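Local atomic coordinates of WA352 (Oryza sativa subsp. indica, PDB entry 5ZT3), a protein that is a mitochondrial protein associated with cytoplasmic male sterility in rice, represented here by a mainly helical fragment of the longer chain. Residues 16-25 against 56-66. Numbering follows the deposited sequence.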
loop_
_atom_site.group_PDB
_atom_site.type_symbol
_atom_site.label_atom_id
_atom_site.label_comp_id
_atom_site.label_asym_id
_atom_site.label_seq_id
_atom_site.Cartn_x
_atom_site.Cartn_y
_atom_site.Cartn_z
ATOM N N TYR A 16 0.092 15.732 -7.731
ATOM C CA TYR A 16 -0.044 14.557 -6.877
ATOM C C TYR A 16 -1.171 14.764 -5.865
ATOM O O TYR A 16 -1.211 15.783 -5.179
ATOM C CB TYR A 16 1.277 14.261 -6.164
ATOM C CG TYR A 16 1.296 12.915 -5.490
ATOM C CD1 TYR A 16 1.404 11.746 -6.234
ATOM C CD2 TYR A 16 1.193 12.812 -4.112
ATOM C CE1 TYR A 16 1.417 10.508 -5.618
ATOM C CE2 TYR A 16 1.203 11.583 -3.488
ATOM C CZ TYR A 16 1.315 10.438 -4.243
ATOM O OH TYR A 16 1.331 9.218 -3.621
ATOM N N PRO A 17 -2.083 13.791 -5.764
ATOM C CA PRO A 17 -3.335 14.031 -5.023
ATOM C C PRO A 17 -3.206 14.085 -3.503
ATOM O O PRO A 17 -4.157 14.534 -2.848
ATOM C CB PRO A 17 -4.240 12.871 -5.467
ATOM C CG PRO A 17 -3.305 11.809 -5.936
ATOM C CD PRO A 17 -2.100 12.509 -6.492
ATOM N N TYR A 18 -2.092 13.655 -2.909
ATOM C CA TYR A 18 -2.023 13.559 -1.458
ATOM C C TYR A 18 -0.808 14.300 -0.914
ATOM O O TYR A 18 0.314 14.110 -1.419
ATOM C CB TYR A 18 -1.967 12.097 -1.011
ATOM C CG TYR A 18 -2.990 11.238 -1.703
ATOM C CD1 TYR A 18 -4.336 11.341 -1.387
ATOM C CD2 TYR A 18 -2.608 10.329 -2.682
ATOM C CE1 TYR A 18 -5.279 10.560 -2.026
ATOM C CE2 TYR A 18 -3.543 9.542 -3.325
ATOM C CZ TYR A 18 -4.874 9.664 -2.992
ATOM O OH TYR A 18 -5.804 8.884 -3.632
ATOM N N PRO A 19 -0.981 15.131 0.114
ATOM C CA PRO A 19 0.180 15.642 0.847
ATOM C C PRO A 19 0.998 14.472 1.362
ATOM O O PRO A 19 0.466 13.403 1.663
ATOM C CB PRO A 19 -0.451 16.424 2.005
ATOM C CG PRO A 19 -1.822 16.796 1.502
ATOM C CD PRO A 19 -2.253 15.627 0.667
ATOM N N VAL A 20 2.314 14.680 1.459
ATOM C CA VAL A 20 3.204 13.574 1.790
ATOM C C VAL A 20 3.009 13.053 3.206
ATOM O O VAL A 20 3.475 11.949 3.521
ATOM C CB VAL A 20 4.664 13.957 1.523
ATOM C CG1 VAL A 20 4.787 14.434 0.109
ATOM C CG2 VAL A 20 5.110 15.029 2.499
ATOM N N ASP A 21 2.326 13.805 4.070
ATOM C CA ASP A 21 2.091 13.375 5.440
ATOM C C ASP A 21 0.662 12.907 5.692
ATOM O O ASP A 21 0.332 12.558 6.829
ATOM C CB ASP A 21 2.490 14.476 6.437
ATOM C CG ASP A 21 1.814 15.800 6.152
ATOM O OD1 ASP A 21 1.364 16.021 5.007
ATOM O OD2 ASP A 21 1.733 16.631 7.086
ATOM N N GLU A 22 -0.186 12.874 4.668
ATOM C CA GLU A 22 -1.557 12.418 4.866
ATOM C C GLU A 22 -1.589 10.902 5.015
ATOM O O GLU A 22 -1.020 10.171 4.197
ATOM C CB GLU A 22 -2.439 12.836 3.695
ATOM C CG GLU A 22 -3.873 12.360 3.857
ATOM C CD GLU A 22 -4.809 12.886 2.788
ATOM O OE1 GLU A 22 -4.372 13.706 1.955
ATOM O OE2 GLU A 22 -5.993 12.471 2.776
ATOM N N ILE A 23 -2.274 10.426 6.051
ATOM C CA ILE A 23 -2.319 9.005 6.373
ATOM C C ILE A 23 -3.607 8.404 5.827
ATOM O O ILE A 23 -4.707 8.877 6.146
ATOM C CB ILE A 23 -2.191 8.764 7.886
ATOM C CG1 ILE A 23 -0.833 9.270 8.383
ATOM C CG2 ILE A 23 -2.366 7.286 8.200
ATOM C CD1 ILE A 23 -0.608 9.080 9.873
ATOM N N ILE A 24 -3.472 7.359 5.011
ATOM C CA ILE A 24 -4.593 6.571 4.513
ATOM C C ILE A 24 -4.236 5.103 4.687
ATOM O O ILE A 24 -3.152 4.677 4.278
ATOM C CB ILE A 24 -4.881 6.874 3.029
ATOM C CG1 ILE A 24 -5.209 8.358 2.834
ATOM C CG2 ILE A 24 -6.001 5.979 2.505
ATOM C CD1 ILE A 24 -5.304 8.778 1.389
ATOM N N GLY A 25 -5.140 4.327 5.287
ATOM C CA GLY A 25 -4.849 2.922 5.503
ATOM C C GLY A 25 -3.697 2.657 6.440
ATOM O O GLY A 25 -3.180 1.538 6.480
ATOM N N GLU A 56 5.802 7.884 -3.627
ATOM C CA GLU A 56 4.602 8.504 -4.171
ATOM C C GLU A 56 3.865 7.530 -5.076
ATOM O O GLU A 56 2.631 7.430 -5.026
ATOM C CB GLU A 56 4.983 9.767 -4.946
ATOM C CG GLU A 56 5.343 10.962 -4.079
ATOM C CD GLU A 56 5.824 12.139 -4.900
ATOM O OE1 GLU A 56 5.982 11.975 -6.128
ATOM O OE2 GLU A 56 6.051 13.225 -4.324
ATOM N N ASP A 57 4.606 6.783 -5.901
ATOM C CA ASP A 57 3.960 5.848 -6.817
ATOM C C ASP A 57 3.303 4.707 -6.058
ATOM O O ASP A 57 2.169 4.309 -6.370
ATOM C CB ASP A 57 4.980 5.288 -7.811
ATOM C CG ASP A 57 5.396 6.294 -8.872
ATOM O OD1 ASP A 57 4.795 7.386 -8.947
ATOM O OD2 ASP A 57 6.327 5.977 -9.648
ATOM N N LEU A 58 3.993 4.172 -5.051
ATOM C CA LEU A 58 3.425 3.091 -4.257
ATOM C C LEU A 58 2.180 3.563 -3.518
ATOM O O LEU A 58 1.152 2.875 -3.504
ATOM C CB LEU A 58 4.463 2.551 -3.272
ATOM C CG LEU A 58 5.620 1.736 -3.842
ATOM C CD1 LEU A 58 6.656 1.518 -2.747
ATOM C CD2 LEU A 58 5.145 0.412 -4.416
ATOM N N PHE A 59 2.250 4.747 -2.904
ATOM C CA PHE A 59 1.141 5.214 -2.076
ATOM C C PHE A 59 -0.119 5.410 -2.905
ATOM O O PHE A 59 -1.213 5.000 -2.502
ATOM C CB PHE A 59 1.512 6.516 -1.376
ATOM C CG PHE A 59 0.471 7.002 -0.397
ATOM C CD1 PHE A 59 0.196 6.282 0.751
ATOM C CD2 PHE A 59 -0.209 8.184 -0.615
ATOM C CE1 PHE A 59 -0.763 6.724 1.661
ATOM C CE2 PHE A 59 -1.162 8.635 0.293
ATOM C CZ PHE A 59 -1.422 7.908 1.432
ATOM N N GLU A 60 0.012 6.038 -4.076
ATOM C CA GLU A 60 -1.161 6.282 -4.906
ATOM C C GLU A 60 -1.847 4.972 -5.271
ATOM O O GLU A 60 -3.082 4.876 -5.240
ATOM C CB GLU A 60 -0.761 7.056 -6.163
ATOM C CG GLU A 60 -1.923 7.318 -7.110
ATOM C CD GLU A 60 -1.690 8.525 -7.997
ATOM O OE1 GLU A 60 -0.515 8.813 -8.311
ATOM O OE2 GLU A 60 -2.683 9.184 -8.381
ATOM N N LEU A 61 -1.066 3.944 -5.601
ATOM C CA LEU A 61 -1.649 2.647 -5.934
ATOM C C LEU A 61 -2.266 1.978 -4.712
ATOM O O LEU A 61 -3.361 1.402 -4.791
ATOM C CB LEU A 61 -0.582 1.736 -6.535
ATOM C CG LEU A 61 -0.559 1.600 -8.050
ATOM C CD1 LEU A 61 0.530 0.660 -8.423
ATOM C CD2 LEU A 61 -1.881 1.092 -8.560
ATOM N N LYS A 62 -1.566 2.011 -3.577
ATOM C CA LYS A 62 -2.121 1.425 -2.364
ATOM C C LYS A 62 -3.460 2.054 -2.021
ATOM O O LYS A 62 -4.398 1.351 -1.633
ATOM C CB LYS A 62 -1.175 1.634 -1.195
ATOM C CG LYS A 62 0.057 0.788 -1.210
ATOM C CD LYS A 62 0.743 0.946 0.137
ATOM C CE LYS A 62 2.125 0.389 0.099
ATOM N NZ LYS A 62 2.694 0.378 1.468
ATOM N N VAL A 63 -3.570 3.373 -2.159
ATOM C CA VAL A 63 -4.822 4.048 -1.833
ATOM C C VAL A 63 -5.946 3.565 -2.738
ATOM O O VAL A 63 -7.064 3.324 -2.278
ATOM C CB VAL A 63 -4.650 5.577 -1.863
ATOM C CG1 VAL A 63 -5.995 6.279 -1.723
ATOM C CG2 VAL A 63 -3.715 6.016 -0.751
ATOM N N GLU A 64 -5.660 3.374 -4.027
ATOM C CA GLU A 64 -6.701 2.875 -4.916
ATOM C C GLU A 64 -7.163 1.487 -4.493
ATOM O O GLU A 64 -8.366 1.195 -4.495
ATOM C CB GLU A 64 -6.216 2.877 -6.363
ATOM C CG GLU A 64 -6.054 4.281 -6.940
ATOM C CD GLU A 64 -7.266 5.164 -6.664
ATOM O OE1 GLU A 64 -8.399 4.708 -6.936
ATOM O OE2 GLU A 64 -7.078 6.293 -6.158
ATOM N N ILE A 65 -6.229 0.620 -4.115
ATOM C CA ILE A 65 -6.588 -0.723 -3.667
ATOM C C ILE A 65 -7.378 -0.663 -2.366
ATOM O O ILE A 65 -8.394 -1.350 -2.202
ATOM C CB ILE A 65 -5.330 -1.596 -3.521
ATOM C CG1 ILE A 65 -4.695 -1.873 -4.877
ATOM C CG2 ILE A 65 -5.645 -2.902 -2.804
ATOM C CD1 ILE A 65 -3.271 -2.407 -4.778
ATOM N N ILE A 66 -6.907 0.150 -1.417
ATOM C CA ILE A 66 -7.543 0.254 -0.109
ATOM C C ILE A 66 -8.971 0.765 -0.243
ATOM O O ILE A 66 -9.893 0.238 0.389
ATOM C CB ILE A 66 -6.686 1.137 0.815
ATOM C CG1 ILE A 66 -5.404 0.396 1.201
ATOM C CG2 ILE A 66 -7.464 1.572 2.045
ATOM C CD1 ILE A 66 -4.325 1.320 1.777
#
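The ring of Phe59 presents its edge to a face of Tyr18 in an offset T-shaped stack, centroids 5.4 Å apart and planes at 86°; its CE2 comes within 3.7 Å of Tyr18 CD2. Phe59 CG lies anti to the backbone N (chi1 -174°), which carries the ring off the helix into the bend of the loop, where CZ meets Ile24 CB at 3.9 Å and lies near the carbonyl oxygen of Glu22. One helical turn on, Val63 divides its two methyls: CG2 packs over a face of the Phe59 ring and reaches Ile24 CD1 at 3.8 Å, while CG1 touches CZ and OH at the far end of Tyr18. With an alanine here instead of Phe59, Tyr18 would probably lose its edge-on partner and a gap would be likely to open between it and Ile24, over Val63 CG2. Farther along, Ile66 CD1 lies 4.1 Å from CA of Gly25, a glycine with positive phi.

In this mainly helical DUF8018-family fragment, the loop before helix 29-37 curls across the middle of the long helix 45-72, turning back through a type I beta turn from Pro19 to Glu22. Val29 also touches Phe59, and Met79 of helix 78-81 joins Ile24 and Ile66; helix 98-111 packs on Leu58 and Leu61.

Toward the polar edge, Glu56 CG sits over one face of the Tyr16 ring in a CH-pi contact, and Pro17 CD lies over the opposite face. Tyr16 OH donates to Glu56 O at 2.6 Å, in the carbonyl plane and on a lone pair (C=O...O angle 117°); that oxygen also accepts the helix's own hydrogen bond from Glu60 N at 3.1 Å. The Glu56 carboxylate turns instead to Arg52, in a salt bridge. Outermost, Glu60 extends past Tyr16, OE2 meeting Pro17 CG at 3.6 Å.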